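Long-range contacts in cupin type-2 domain-containing protein (Burkholderia xenovorans, PDB 2O8Q), which is of unknown function but has a cupin-like fold and binds a nickel ion through three histidines: residues His61-Gln66 and Ala119-Ser124; Tyr69-Trp74 and Asp109-Glu114. All coordinates share one frame; numbering follows the deposited sequence.

Contact 1. Residues His61-Gln66 and Ala119-Ser124. With NI (nickel (II) ion), chain C.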
loop_
_atom_site.group_PDB
_atom_site.type_symbol
_atom_site.label_atom_id
_atom_site.label_comp_id
_atom_site.label_asym_id
_atom_site.label_seq_id
_atom_site.Cartn_x
_atom_site.Cartn_y
_atom_site.Cartn_z
ATOM N N HIS A 61 9.434 13.483 -2.971
ATOM C CA HIS A 61 9.135 12.816 -1.701
ATOM C C HIS A 61 9.301 11.318 -1.839
ATOM O O HIS A 61 8.929 10.757 -2.866
ATOM C CB HIS A 61 7.719 13.118 -1.230
ATOM C CG HIS A 61 7.393 14.575 -1.219
ATOM N ND1 HIS A 61 7.974 15.467 -0.344
ATOM C CD2 HIS A 61 6.538 15.280 -1.988
ATOM C CE1 HIS A 61 7.509 16.687 -0.605
ATOM N NE2 HIS A 61 6.642 16.603 -1.608
ATOM N N THR A 62 9.778 10.672 -0.774
ATOM C CA THR A 62 9.956 9.199 -0.797
ATOM C C THR A 62 8.650 8.496 -0.420
ATOM O O THR A 62 8.518 7.898 0.641
ATOM C CB THR A 62 11.167 8.724 0.090
ATOM O OG1 THR A 62 10.880 8.942 1.497
ATOM C CG2 THR A 62 12.382 9.386 -0.286
ATOM N N VAL A 63 7.658 8.618 -1.260
ATOM C CA VAL A 63 6.348 8.117 -0.996
ATOM C C VAL A 63 5.998 7.044 -1.990
ATOM O O VAL A 63 6.526 7.058 -3.160
ATOM C CB VAL A 63 5.264 9.248 -1.110
ATOM C CG1 VAL A 63 5.456 10.204 -0.014
ATOM C CG2 VAL A 63 5.219 9.914 -2.496
ATOM N N GLY A 64 5.139 6.110 -1.564
ATOM C CA GLY A 64 4.484 5.247 -2.495
ATOM C C GLY A 64 3.359 6.241 -2.878
ATOM O O GLY A 64 3.566 7.227 -3.631
ATOM N N PHE A 65 2.249 6.130 -2.209
ATOM C CA PHE A 65 1.008 6.719 -2.602
ATOM C C PHE A 65 0.977 8.170 -2.134
ATOM O O PHE A 65 1.347 8.457 -0.985
ATOM C CB PHE A 65 -0.159 5.959 -1.964
ATOM C CG PHE A 65 -1.487 6.499 -2.344
ATOM C CD1 PHE A 65 -1.942 6.359 -3.656
ATOM C CD2 PHE A 65 -2.242 7.212 -1.439
ATOM C CE1 PHE A 65 -3.143 6.902 -4.047
ATOM C CE2 PHE A 65 -3.471 7.752 -1.848
ATOM C CZ PHE A 65 -3.912 7.573 -3.113
ATOM N N GLN A 66 0.542 9.063 -3.014
ATOM C CA GLN A 66 0.355 10.421 -2.598
ATOM C C GLN A 66 -0.775 11.124 -3.385
ATOM O O GLN A 66 -0.729 11.207 -4.594
ATOM C CB GLN A 66 1.666 11.211 -2.785
ATOM C CG GLN A 66 1.571 12.625 -2.243
ATOM C CD GLN A 66 2.950 13.288 -2.185
ATOM O OE1 GLN A 66 3.700 13.231 -3.171
ATOM N NE2 GLN A 66 3.269 13.922 -1.022
ATOM N N ALA A 119 3.589 7.570 6.222
ATOM C CA ALA A 119 3.415 8.855 6.916
ATOM C C ALA A 119 4.728 9.604 6.995
ATOM O O ALA A 119 4.730 10.843 6.801
ATOM C CB ALA A 119 2.838 8.653 8.307
ATOM N N GLY A 120 5.814 8.885 7.287
ATOM C CA GLY A 120 7.134 9.497 7.539
ATOM C C GLY A 120 8.033 9.486 6.326
ATOM O O GLY A 120 9.144 8.995 6.363
ATOM N N PHE A 121 7.565 10.083 5.229
ATOM C CA PHE A 121 8.417 10.219 4.022
ATOM C C PHE A 121 9.521 11.284 4.154
ATOM O O PHE A 121 9.415 12.293 4.924
ATOM C CB PHE A 121 7.552 10.467 2.811
ATOM C CG PHE A 121 6.712 11.713 2.901
ATOM C CD1 PHE A 121 5.460 11.723 3.484
ATOM C CD2 PHE A 121 7.211 12.914 2.411
ATOM C CE1 PHE A 121 4.722 12.885 3.565
ATOM C CE2 PHE A 121 6.468 14.060 2.493
ATOM C CZ PHE A 121 5.204 14.038 3.074
ATOM N N ALA A 122 10.607 11.078 3.417
ATOM C CA ALA A 122 11.659 12.091 3.318
ATOM C C ALA A 122 11.385 13.004 2.088
ATOM O O ALA A 122 10.611 12.663 1.214
ATOM C CB ALA A 122 13.047 11.421 3.194
ATOM N N THR A 123 11.995 14.193 2.101
ATOM C CA THR A 123 11.872 15.153 0.995
ATOM C C THR A 123 13.268 15.552 0.569
ATOM O O THR A 123 14.110 15.838 1.407
ATOM C CB THR A 123 11.053 16.371 1.469
ATOM O OG1 THR A 123 9.713 15.955 1.813
ATOM C CG2 THR A 123 10.998 17.443 0.366
ATOM N N SER A 124 13.524 15.507 -0.732
ATOM C CA SER A 124 14.824 15.875 -1.265
ATOM C C SER A 124 14.689 16.991 -2.273
ATOM O O SER A 124 13.810 16.956 -3.101
ATOM C CB SER A 124 15.512 14.665 -1.925
ATOM O OG SER A 124 15.515 13.540 -1.044
HETATM NI NI NI C . 5.898 18.323 -2.516
HETATM O O HOH W 1 3.970 17.481 -2.209
HETATM O O HOH W 2 5.812 19.322 -0.614
HETATM O O HOH W 3 4.910 20.094 -3.229
#
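His61 gives one ring nitrogen to the metal and the other to the opposing segment. NE2 binds nickel at 2.1 Å, while ND1 on the far side of the ring donates a hydrogen bond to Thr123 OG1 over 2.8 Å. That hydroxyl lies in the imidazole plane, although the bond is bent to 144° at the hydrogen. Thr123 OG1 gets there by lying anti to its carbonyl carbon (chi1 -63°), beside the ring rather than above it. Phe121 and His61 make an offset edge-to-face pair, the edge of Phe121 toward the His61 face and the planes at 75°; Phe121 CE2 is 3.5 Å from His61 ND1. Near the root of the phenyl ring, Val63 CG1 lies 3.5 Å from Phe121 CG.

Behind these side chains the backbones pair briefly. His61 and Thr123 form an antiparallel non-hydrogen-bonded pair, flanked by Thr62 N donating to Ala122 O at 2.9 Å. Ala122 N answers not to a carbonyl but to the hydroxyl Thr62 OG1, also at 2.9 Å. Thr62 is the centre of an inverse gamma turn that bends the chain away from strand 59-61, and its OG1 also hydrogen-bonds Thr62 OG1 of the second subunit, so this corner reaches the subunit interface. Thr62 O, buried under Phe121 CB, has no polar partner in the model.

His59 and His101 complete the protein ligands, and three waters bring the nickel to six. This is the histidine-rich metal site characteristic of cupins. The metal bond at NE2 and the ND1 bond to Thr123 together fix the ring's rotation; the threonine oxygen thus acts as a second-shell acceptor that probably makes the imidazole a slightly stronger donor to nickel.

Contact 2. Residues Tyr69-Trp74 and Asp109-Glu114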
loop_
_atom_site.group_PDB
_atom_site.type_symbol
_atom_site.label_atom_id
_atom_site.label_comp_id
_atom_site.label_asym_id
_atom_site.label_seq_id
_atom_site.Cartn_x
_atom_site.Cartn_y
_atom_site.Cartn_z
ATOM N N TYR A 69 -6.347 16.562 -2.307
ATOM C CA TYR A 69 -7.728 16.975 -2.647
ATOM C C TYR A 69 -7.962 18.353 -2.054
ATOM O O TYR A 69 -7.925 18.530 -0.882
ATOM C CB TYR A 69 -8.768 15.965 -2.148
ATOM C CG TYR A 69 -10.168 16.221 -2.665
ATOM C CD1 TYR A 69 -10.969 17.151 -2.030
ATOM C CD2 TYR A 69 -10.640 15.603 -3.808
ATOM C CE1 TYR A 69 -12.238 17.413 -2.517
ATOM C CE2 TYR A 69 -11.895 15.845 -4.281
ATOM C CZ TYR A 69 -12.697 16.757 -3.649
ATOM O OH TYR A 69 -13.971 17.026 -4.139
ATOM N N VAL A 70 -8.196 19.338 -2.907
ATOM C CA VAL A 70 -8.366 20.717 -2.450
ATOM C C VAL A 70 -9.756 20.944 -1.874
ATOM O O VAL A 70 -10.778 20.703 -2.521
ATOM C CB VAL A 70 -8.061 21.733 -3.560
ATOM C CG1 VAL A 70 -8.243 23.159 -3.000
ATOM C CG2 VAL A 70 -6.649 21.511 -4.087
ATOM N N LEU A 71 -9.782 21.436 -0.622
ATOM C CA LEU A 71 -11.042 21.647 0.114
ATOM C C LEU A 71 -11.534 23.099 0.011
ATOM O O LEU A 71 -12.729 23.375 0.115
ATOM C CB LEU A 71 -10.828 21.254 1.583
ATOM C CG LEU A 71 -10.418 19.796 1.822
ATOM C CD1 LEU A 71 -9.967 19.603 3.278
ATOM C CD2 LEU A 71 -11.557 18.843 1.428
ATOM N N ARG A 72 -10.589 24.041 -0.116
ATOM C CA ARG A 72 -10.883 25.491 -0.116
ATOM C C ARG A 72 -9.708 26.199 -0.757
ATOM O O ARG A 72 -8.578 25.770 -0.649
ATOM C CB ARG A 72 -11.056 25.993 1.316
ATOM C CG ARG A 72 -11.567 27.428 1.430
ATOM C CD ARG A 72 -11.675 27.894 2.920
ATOM N NE ARG A 72 -10.373 27.799 3.606
ATOM C CZ ARG A 72 -9.925 28.641 4.543
ATOM N NH1 ARG A 72 -10.670 29.686 4.927
ATOM N NH2 ARG A 72 -8.716 28.450 5.090
ATOM N N GLY A 73 -10.010 27.274 -1.476
ATOM C CA GLY A 73 -8.968 28.093 -2.053
ATOM C C GLY A 73 -8.432 27.481 -3.309
ATOM O O GLY A 73 -9.125 26.728 -4.015
ATOM N N TRP A 74 -7.189 27.841 -3.634
ATOM C CA TRP A 74 -6.561 27.313 -4.827
ATOM C C TRP A 74 -5.066 27.194 -4.625
ATOM O O TRP A 74 -4.494 27.815 -3.760
ATOM C CB TRP A 74 -6.891 28.209 -6.037
ATOM C CG TRP A 74 -6.418 29.644 -5.948
ATOM C CD1 TRP A 74 -7.192 30.741 -5.668
ATOM C CD2 TRP A 74 -5.067 30.152 -6.128
ATOM N NE1 TRP A 74 -6.422 31.882 -5.649
ATOM C CE2 TRP A 74 -5.126 31.555 -5.932
ATOM C CE3 TRP A 74 -3.825 29.570 -6.447
ATOM C CZ2 TRP A 74 -3.997 32.352 -6.002
ATOM C CZ3 TRP A 74 -2.710 30.379 -6.517
ATOM C CH2 TRP A 74 -2.810 31.740 -6.308
ATOM N N ASP A 109 -6.463 31.377 1.672
ATOM C CA ASP A 109 -7.435 30.486 2.285
ATOM C C ASP A 109 -7.266 29.019 1.857
ATOM O O ASP A 109 -8.158 28.206 2.089
ATOM C CB ASP A 109 -8.846 30.966 2.014
ATOM C CG ASP A 109 -9.225 30.921 0.567
ATOM O OD1 ASP A 109 -8.343 30.903 -0.317
ATOM O OD2 ASP A 109 -10.434 30.886 0.301
ATOM N N LEU A 110 -6.155 28.668 1.233
ATOM C CA LEU A 110 -5.989 27.275 0.828
ATOM C C LEU A 110 -6.178 26.287 1.997
ATOM O O LEU A 110 -5.574 26.451 3.067
ATOM C CB LEU A 110 -4.602 27.017 0.232
ATOM C CG LEU A 110 -4.242 25.565 -0.133
ATOM C CD1 LEU A 110 -5.087 25.156 -1.335
ATOM C CD2 LEU A 110 -2.728 25.423 -0.356
ATOM N N GLU A 111 -6.973 25.251 1.744
ATOM C CA GLU A 111 -7.067 24.074 2.624
ATOM C C GLU A 111 -7.067 22.842 1.737
ATOM O O GLU A 111 -7.889 22.764 0.831
ATOM C CB GLU A 111 -8.362 24.144 3.430
ATOM C CG GLU A 111 -8.438 23.146 4.583
ATOM C CD GLU A 111 -9.697 23.307 5.421
ATOM O OE1 GLU A 111 -10.698 23.841 4.893
ATOM O OE2 GLU A 111 -9.688 22.893 6.595
ATOM N N VAL A 112 -6.170 21.888 1.991
ATOM C CA VAL A 112 -5.999 20.743 1.122
ATOM C C VAL A 112 -5.790 19.511 1.981
ATOM O O VAL A 112 -4.991 19.534 2.922
ATOM C CB VAL A 112 -4.847 20.999 0.088
ATOM C CG1 VAL A 112 -3.536 21.285 0.769
ATOM C CG2 VAL A 112 -4.743 19.831 -0.916
ATOM N N LEU A 113 -6.448 18.426 1.628
ATOM C CA LEU A 113 -6.233 17.143 2.276
ATOM C C LEU A 113 -5.144 16.392 1.503
ATOM O O LEU A 113 -5.173 16.286 0.287
ATOM C CB LEU A 113 -7.531 16.338 2.226
ATOM C CG LEU A 113 -7.524 14.923 2.809
ATOM C CD1 LEU A 113 -7.303 14.905 4.344
ATOM C CD2 LEU A 113 -8.850 14.154 2.402
ATOM N N GLU A 114 -4.185 15.867 2.249
ATOM C CA GLU A 114 -3.108 15.057 1.718
ATOM C C GLU A 114 -3.256 13.665 2.331
ATOM O O GLU A 114 -3.392 13.548 3.537
ATOM C CB GLU A 114 -1.707 15.592 2.082
ATOM C CG GLU A 114 -0.543 14.743 1.538
ATOM C CD GLU A 114 0.817 15.329 1.805
ATOM O OE1 GLU A 114 0.962 16.168 2.744
ATOM O OE2 GLU A 114 1.799 14.954 1.103
#
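Arg72, one of the residues of a classic beta bulge in the cupin sheet, lays its guanidinium over the backbone and CB of Asp109: the methylene carbon sits 3.6 Å above the plane, over its centre, and Asp109 O lies over the same face. Arg72 NE comes within 2.7 Å of that carbonyl oxygen, but the angle is too poor for a hydrogen bond. A bend at chi3 (58°) folds the otherwise extended arginine chain back across the neighbouring segment. The carboxylate of Asp109 is near the guanidinium only as an opposite charge, and it uses OD1 for a hydrogen bond to Ser107.

The bulge interrupts an antiparallel pair of strands, 66-72 and 111-116. Ahead of it the pairing is regular, Tyr69 N giving to Leu113 O and Leu113 N to Tyr69 O, both at 2.9 Å. Then Leu71 and Arg72 both face Glu111, and the register slips by one. Past the bulge, Glu111 N donates to Arg72 O from above the carbonyl plane, and Gly73, with positive phi, turns the chain toward Trp74.

One face of the pair points inward: Val70 CG2 meets Val112 CG2 at 4.1 Å, and Val70 CG1 meets Leu110 CD1, the two side chains crossing at about a right angle. Val75 of the next strand packs on both Val70 and Leu110. Tyr69, Arg72, Glu111 and Leu113 occupy the other face. Leu71, in the bulge, reaches over with CD1 to touch Leu113 CB and meets its own copy in the third subunit.

At the bulge itself a single oxygen, Glu111 O, takes two amides: Leu71 N at 2.7 Å and, in the carbonyl plane on a lone pair, Arg72 N at 3.1 Å.

Following the chain from the N terminus, strand 59-61 and the turn after it supply the first half of contact 1, and strand 66-72 then carries the chain to the first half of contact 2. The strands that follow include the one bearing His101; at 109-114 the chain returns to close contact 2. It runs on along strand 111-116 to 119-124, which closes contact 1, so contact 2 is nested inside that larger loop. Contact 2 joins two neighbouring strands of the six-stranded sheet; contact 1 joins the end of strand 59-61 and the next turn to strand 123-125. Their centres are 19 Å apart, yet they touch where Gln66 NE2 probably hydrogen-bonds Glu114 OE2 at 2.8 Å.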